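Local coordinates for protein muramoyltetrapeptide carboxypeptidase (Oxalobacter formigenes OXCC13, PDB 6UUK) that probably acts as a serine-type LD-carboxypeptidase of the S66 family, trimming the muramoyl tetrapeptides of the bacterial cell wall, at residues 208-213 with 299-304; 176-181 with 186-191. All coordinates share one frame; numbering follows the deposited sequence.

Contact 1 of 2, residues 208-213 with 299-304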
loop_
_atom_site.group_PDB
_atom_site.type_symbol
_atom_site.label_atom_id
_atom_site.label_comp_id
_atom_site.label_asym_id
_atom_site.label_seq_id
_atom_site.Cartn_x
_atom_site.Cartn_y
_atom_site.Cartn_z
ATOM N N ASP B 208 19.815 -20.916 -3.380
ATOM C CA ASP B 208 19.856 -19.945 -4.477
ATOM C C ASP B 208 20.044 -18.514 -3.977
ATOM O O ASP B 208 19.596 -17.560 -4.617
ATOM C CB ASP B 208 18.602 -20.045 -5.351
ATOM C CG ASP B 208 18.371 -21.447 -5.878
ATOM O OD1 ASP B 208 19.361 -22.181 -6.074
ATOM O OD2 ASP B 208 17.197 -21.817 -6.095
ATOM N N ASN B 209 20.709 -18.352 -2.836
ATOM C CA ASN B 209 20.948 -16.999 -2.362
ATOM C C ASN B 209 22.394 -16.587 -2.613
ATOM O O ASN B 209 23.306 -17.416 -2.537
ATOM C CB ASN B 209 20.637 -16.883 -0.866
ATOM C CG ASN B 209 19.159 -16.690 -0.595
ATOM O OD1 ASN B 209 18.485 -15.923 -1.280
ATOM N ND2 ASN B 209 18.645 -17.391 0.408
ATOM N N PRO B 210 22.628 -15.314 -2.925
ATOM C CA PRO B 210 23.997 -14.856 -3.175
ATOM C C PRO B 210 24.836 -14.883 -1.907
ATOM O O PRO B 210 24.327 -14.855 -0.785
ATOM C CB PRO B 210 23.806 -13.422 -3.681
ATOM C CG PRO B 210 22.503 -12.993 -3.095
ATOM C CD PRO B 210 21.645 -14.227 -3.073
ATOM N N ASP B 211 26.151 -14.938 -2.106
ATOM C CA ASP B 211 27.107 -14.950 -1.000
ATOM C C ASP B 211 27.418 -13.507 -0.625
ATOM O O ASP B 211 28.164 -12.816 -1.325
ATOM C CB ASP B 211 28.368 -15.717 -1.382
ATOM C CG ASP B 211 28.119 -17.203 -1.540
ATOM O OD1 ASP B 211 26.965 -17.636 -1.339
ATOM O OD2 ASP B 211 29.076 -17.938 -1.860
ATOM N N VAL B 212 26.844 -13.050 0.483
ATOM C CA VAL B 212 27.019 -11.682 0.945
ATOM C C VAL B 212 27.770 -11.698 2.273
ATOM O O VAL B 212 27.909 -12.732 2.928
ATOM C CB VAL B 212 25.674 -10.939 1.078
ATOM C CG1 VAL B 212 24.800 -11.205 -0.135
ATOM C CG2 VAL B 212 24.963 -11.343 2.360
ATOM N N ASP B 213 28.262 -10.524 2.667
ATOM C CA ASP B 213 28.962 -10.361 3.934
ATOM C C ASP B 213 28.914 -8.899 4.359
ATOM O O ASP B 213 29.952 -8.237 4.463
ATOM C CB ASP B 213 30.410 -10.846 3.819
ATOM C CG ASP B 213 31.092 -10.973 5.168
ATOM O OD1 ASP B 213 30.770 -11.924 5.911
ATOM O OD2 ASP B 213 31.950 -10.124 5.485
ATOM N N TRP B 299 13.049 -11.509 -10.974
ATOM C CA TRP B 299 12.869 -10.175 -11.536
ATOM C C TRP B 299 13.292 -9.096 -10.550
ATOM O O TRP B 299 13.776 -8.035 -10.962
ATOM C CB TRP B 299 11.413 -9.971 -11.956
ATOM C CG TRP B 299 11.181 -8.706 -12.725
ATOM C CD1 TRP B 299 11.189 -8.560 -14.082
ATOM C CD2 TRP B 299 10.908 -7.407 -12.184
ATOM N NE1 TRP B 299 10.938 -7.251 -14.418
ATOM C CE2 TRP B 299 10.763 -6.524 -13.272
ATOM C CE3 TRP B 299 10.776 -6.905 -10.885
ATOM C CZ2 TRP B 299 10.489 -5.168 -13.101
ATOM C CZ3 TRP B 299 10.504 -5.560 -10.718
ATOM C CH2 TRP B 299 10.363 -4.707 -11.819
ATOM N N LEU B 300 13.117 -9.345 -9.250
ATOM C CA LEU B 300 13.530 -8.373 -8.245
ATOM C C LEU B 300 15.048 -8.250 -8.190
ATOM O O LEU B 300 15.586 -7.138 -8.138
ATOM C CB LEU B 300 12.975 -8.769 -6.877
ATOM C CG LEU B 300 13.245 -7.804 -5.723
ATOM C CD1 LEU B 300 12.401 -6.547 -5.866
ATOM C CD2 LEU B 300 12.991 -8.480 -4.384
ATOM N N ARG B 301 15.755 -9.384 -8.205
ATOM C CA ARG B 301 17.212 -9.348 -8.149
ATOM C C ARG B 301 17.813 -8.757 -9.418
ATOM O O ARG B 301 18.896 -8.164 -9.370
ATOM C CB ARG B 301 17.758 -10.753 -7.897
ATOM C CG ARG B 301 17.480 -11.270 -6.494
ATOM C CD ARG B 301 17.764 -12.757 -6.372
ATOM N NE ARG B 301 17.650 -13.217 -4.991
ATOM C CZ ARG B 301 17.657 -14.493 -4.625
ATOM N NH1 ARG B 301 17.763 -15.448 -5.539
ATOM N NH2 ARG B 301 17.549 -14.818 -3.344
ATOM N N SER B 302 17.131 -8.903 -10.557
ATOM C CA SER B 302 17.603 -8.266 -11.781
ATOM C C SER B 302 17.372 -6.762 -11.751
ATOM O O SER B 302 18.173 -6.001 -12.304
ATOM C CB SER B 302 16.918 -8.887 -12.998
ATOM O OG SER B 302 17.228 -10.265 -13.113
ATOM N N ARG B 303 16.290 -6.316 -11.108
ATOM C CA ARG B 303 16.007 -4.888 -11.017
ATOM C C ARG B 303 16.839 -4.222 -9.927
ATOM O O ARG B 303 17.462 -3.181 -10.161
ATOM C CB ARG B 303 14.514 -4.667 -10.761
ATOM C CG ARG B 303 14.172 -3.302 -10.172
ATOM C CD ARG B 303 14.451 -2.171 -11.152
ATOM N NE ARG B 303 13.420 -2.066 -12.180
ATOM C CZ ARG B 303 12.365 -1.262 -12.096
ATOM N NH1 ARG B 303 12.200 -0.492 -11.030
ATOM N NH2 ARG B 303 11.474 -1.228 -13.078
ATOM N N LEU B 304 16.861 -4.807 -8.732
ATOM C CA LEU B 304 17.546 -4.183 -7.610
ATOM C C LEU B 304 19.059 -4.225 -7.797
ATOM O O LEU B 304 19.607 -5.118 -8.449
ATOM C CB LEU B 304 17.170 -4.873 -6.299
ATOM C CG LEU B 304 15.708 -4.785 -5.862
ATOM C CD1 LEU B 304 15.560 -5.243 -4.419
ATOM C CD2 LEU B 304 15.172 -3.373 -6.043
#

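Contact 2 of 2, residues 176-181 with 186-191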
loop_
_atom_site.group_PDB
_atom_site.type_symbol
_atom_site.label_atom_id
_atom_site.label_comp_id
_atom_site.label_asym_id
_atom_site.label_seq_id
_atom_site.Cartn_x
_atom_site.Cartn_y
_atom_site.Cartn_z
ATOM N N SER B 176 -1.564 -13.883 18.744
ATOM C CA SER B 176 -1.530 -15.305 18.427
ATOM C C SER B 176 -0.245 -15.990 18.879
ATOM O O SER B 176 0.027 -17.113 18.441
ATOM C CB SER B 176 -1.726 -15.522 16.922
ATOM O OG SER B 176 -2.974 -15.006 16.492
ATOM N N ASP B 177 0.550 -15.353 19.738
ATOM C CA ASP B 177 1.785 -15.947 20.232
ATOM C C ASP B 177 1.720 -16.361 21.694
ATOM O O ASP B 177 2.460 -17.260 22.098
ATOM C CB ASP B 177 2.956 -14.978 20.038
ATOM C CG ASP B 177 3.260 -14.722 18.575
ATOM O OD1 ASP B 177 3.538 -15.697 17.845
ATOM O OD2 ASP B 177 3.208 -13.549 18.152
ATOM N N PHE B 178 0.857 -15.731 22.491
ATOM C CA PHE B 178 0.643 -16.130 23.874
ATOM C C PHE B 178 -0.771 -16.611 24.162
ATOM O O PHE B 178 -0.976 -17.280 25.181
ATOM C CB PHE B 178 0.973 -14.972 24.830
ATOM C CG PHE B 178 2.425 -14.588 24.840
ATOM C CD1 PHE B 178 3.348 -15.336 25.552
ATOM C CD2 PHE B 178 2.867 -13.476 24.141
ATOM C CE1 PHE B 178 4.686 -14.986 25.564
ATOM C CE2 PHE B 178 4.203 -13.119 24.150
ATOM C CZ PHE B 178 5.113 -13.876 24.862
ATOM N N THR B 179 -1.742 -16.297 23.304
ATOM C CA THR B 179 -3.112 -16.758 23.488
ATOM C C THR B 179 -3.364 -18.137 22.897
ATOM O O THR B 179 -4.322 -18.804 23.304
ATOM C CB THR B 179 -4.101 -15.769 22.862
ATOM O OG1 THR B 179 -3.739 -15.529 21.497
ATOM C CG2 THR B 179 -4.103 -14.454 23.624
ATOM N N ARG B 180 -2.539 -18.577 21.953
ATOM C CA ARG B 180 -2.769 -19.858 21.304
ATOM C C ARG B 180 -2.457 -21.014 22.249
ATOM O O ARG B 180 -1.561 -20.938 23.093
ATOM C CB ARG B 180 -1.917 -19.978 20.041
ATOM C CG ARG B 180 -0.427 -19.781 20.273
ATOM C CD ARG B 180 0.377 -20.387 19.138
ATOM N NE ARG B 180 -0.060 -19.900 17.834
ATOM C CZ ARG B 180 0.149 -20.543 16.690
ATOM N NH1 ARG B 180 0.779 -21.709 16.690
ATOM N NH2 ARG B 180 -0.281 -20.026 15.548
ATOM N N GLY B 181 -3.223 -22.099 22.102
ATOM C CA GLY B 181 -2.945 -23.311 22.849
ATOM C C GLY B 181 -1.779 -24.115 22.321
ATOM O O GLY B 181 -1.163 -24.867 23.083
ATOM N N PHE B 186 9.964 -22.322 19.969
ATOM C CA PHE B 186 10.916 -21.558 19.168
ATOM C C PHE B 186 10.674 -20.061 19.305
ATOM O O PHE B 186 11.624 -19.278 19.423
ATOM C CB PHE B 186 10.824 -21.991 17.704
ATOM C CG PHE B 186 11.745 -21.239 16.783
ATOM C CD1 PHE B 186 11.314 -20.093 16.132
ATOM C CD2 PHE B 186 13.035 -21.686 16.557
ATOM C CE1 PHE B 186 12.156 -19.404 15.282
ATOM C CE2 PHE B 186 13.881 -21.000 15.706
ATOM C CZ PHE B 186 13.440 -19.858 15.068
ATOM N N THR B 187 9.407 -19.642 19.293
ATOM C CA THR B 187 9.094 -18.219 19.370
ATOM C C THR B 187 9.342 -17.674 20.771
ATOM O O THR B 187 9.953 -16.610 20.936
ATOM C CB THR B 187 7.643 -17.979 18.951
ATOM O OG1 THR B 187 7.467 -18.366 17.582
ATOM C CG2 THR B 187 7.274 -16.512 19.111
ATOM N N LEU B 188 8.882 -18.394 21.797
ATOM C CA LEU B 188 8.971 -17.882 23.160
ATOM C C LEU B 188 10.403 -17.896 23.684
ATOM O O LEU B 188 10.787 -17.004 24.449
ATOM C CB LEU B 188 8.054 -18.685 24.084
ATOM C CG LEU B 188 6.611 -18.196 24.251
ATOM C CD1 LEU B 188 5.897 -18.057 22.913
ATOM C CD2 LEU B 188 5.837 -19.125 25.174
ATOM N N ASN B 189 11.204 -18.888 23.290
ATOM C CA ASN B 189 12.588 -18.940 23.748
ATOM C C ASN B 189 13.452 -17.904 23.038
ATOM O O ASN B 189 14.343 -17.309 23.654
ATOM C CB ASN B 189 13.161 -20.344 23.547
ATOM C CG ASN B 189 12.444 -21.389 24.379
ATOM O OD1 ASN B 189 11.381 -21.128 24.944
ATOM N ND2 ASN B 189 13.019 -22.584 24.453
ATOM N N HIS B 190 13.209 -17.677 21.744
ATOM C CA HIS B 190 13.929 -16.624 21.036
ATOM C C HIS B 190 13.545 -15.242 21.549
ATOM O O HIS B 190 14.365 -14.318 21.515
ATOM C CB HIS B 190 13.673 -16.719 19.533
ATOM C CG HIS B 190 14.602 -17.649 18.817
ATOM N ND1 HIS B 190 15.748 -17.216 18.186
ATOM C CD2 HIS B 190 14.552 -18.989 18.628
ATOM C CE1 HIS B 190 16.366 -18.249 17.642
ATOM N NE2 HIS B 190 15.661 -19.337 17.895
ATOM N N PHE B 191 12.309 -15.082 22.027
ATOM C CA PHE B 191 11.885 -13.796 22.571
ATOM C C PHE B 191 12.547 -13.524 23.916
ATOM O O PHE B 191 13.103 -12.442 24.137
ATOM C CB PHE B 191 10.362 -13.757 22.699
ATOM C CG PHE B 191 9.848 -12.585 23.485
ATOM C CD1 PHE B 191 9.852 -11.312 22.941
ATOM C CD2 PHE B 191 9.356 -12.758 24.768
ATOM C CE1 PHE B 191 9.379 -10.232 23.665
ATOM C CE2 PHE B 191 8.882 -11.684 25.496
ATOM C CZ PHE B 191 8.893 -10.419 24.944
#

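Contact 1 of 2, residues 208-213 with 299-304
Arg301 reaches out from helix 293-303 and sets its guanidinium against Asp208, Asn209 and Pro210. The chain is extended from CG to NE, which carries the charged group across a gap of 10.1 Å between the CA atoms of Pro210 and Arg301. The close part is polar. Asn209 OD1 lies 2.5 Å from Arg301 NH2, at the guanidinium edge and near its plane; the distance is very short and the interaction doubtful. The amide plane itself is turned 73° from that of the guanidinium. Arg301 NH1 gives a weak, bent hydrogen bond to Asp208 O, at 2.9 Å and 125°. Pro210 CD rests over one guanidinium face, toward its rim. Buried Asn209 is held in turn by Thr310, through its ND2, and Arg301 NH2 has a further weak bond to Val308 O.

The other side is looser. The carboxylate of exposed Asp208 turns off from the guanidinium, and its OD2 stays 6.4 Å from Arg301 NH1. Replacing Arg301 with alanine is likely to leave Asp208 O without its weak donor and Pro210 CD without the group it rests on. One long side chain thus joins loop to helix through a weak bond to a backbone oxygen and a close approach to the Asn209 amide, with the Asp208 charge probably adding only distant attraction.

Contact 2 of 2, residues 176-181 with 186-191
Leu188 packs against both Asp177 and Phe178 and forms the middle of this buried contact. Its CD1 methyl lies 3.6 Å from the backbone oxygen Asp177 O. Its branch carbon CG lies 4.0 Å from Phe178 CE1, approaching the ring obliquely. CD1 thus meets the backbone and CG meets the ring.

Phe178 has CG anti to its own carbonyl carbon (chi1 -66°). This sends the ring toward helix 185-196, although the CB does not start out that way. Its far end, CZ, comes to 4.4 Å from Phe191 CD2. That atom sits at the edge of the Phe178 ring, near its plane. The contact is loose. Ala73 and Leu77 of helix 67-79 also touch Phe178, so the ring is shared by two helices.

Thr187 divides its two branches. CG2 is anti to the backbone N and points its methyl at Asp177, with CG2 to OD1 at 4.0 Å. OG1 serves other partners, Lys318 O and Lys320 N. The Asp177 carboxylate is likewise held from outside, since OD2 accepts from Met173 N. With OG1 and OD2 engaged outside, the Thr187 methyl is what meets Asp177 OD1.

Within 176-181, Arg180 NE bonds to Ser176 O at 2.9 Å, which ties the turn back on itself. The donor meets that oxygen nearly in line with its C=O, but the oxygen is 28° out of the guanidinium plane.

Together the segments form a compact local packing unit: a short, weakly bonded helix, 174-177, and the loop after it pack against helix 185-196, beside the predicted catalytic centre of an S66 peptidase.

The two contacts lie far apart in the same chain. Their centres are 32 Å apart, and their nearest atoms are about 16 Å from each other. Both segments of contact 2 come earlier in the sequence than those of contact 1. Contact 2 is the one near the predicted active site: the side chain of Asp177 is about 8 Å from that of His316 and about 9 Å from that of Ser152. Contact 1 lies away from the annotated sites, its centre 22 Å from the centre of the chain. They differ in chemistry too. Residues 176-181 and 186-191 meet through mostly apolar, buried packing, whereas 208-213 and 299-304 meet through one arginine.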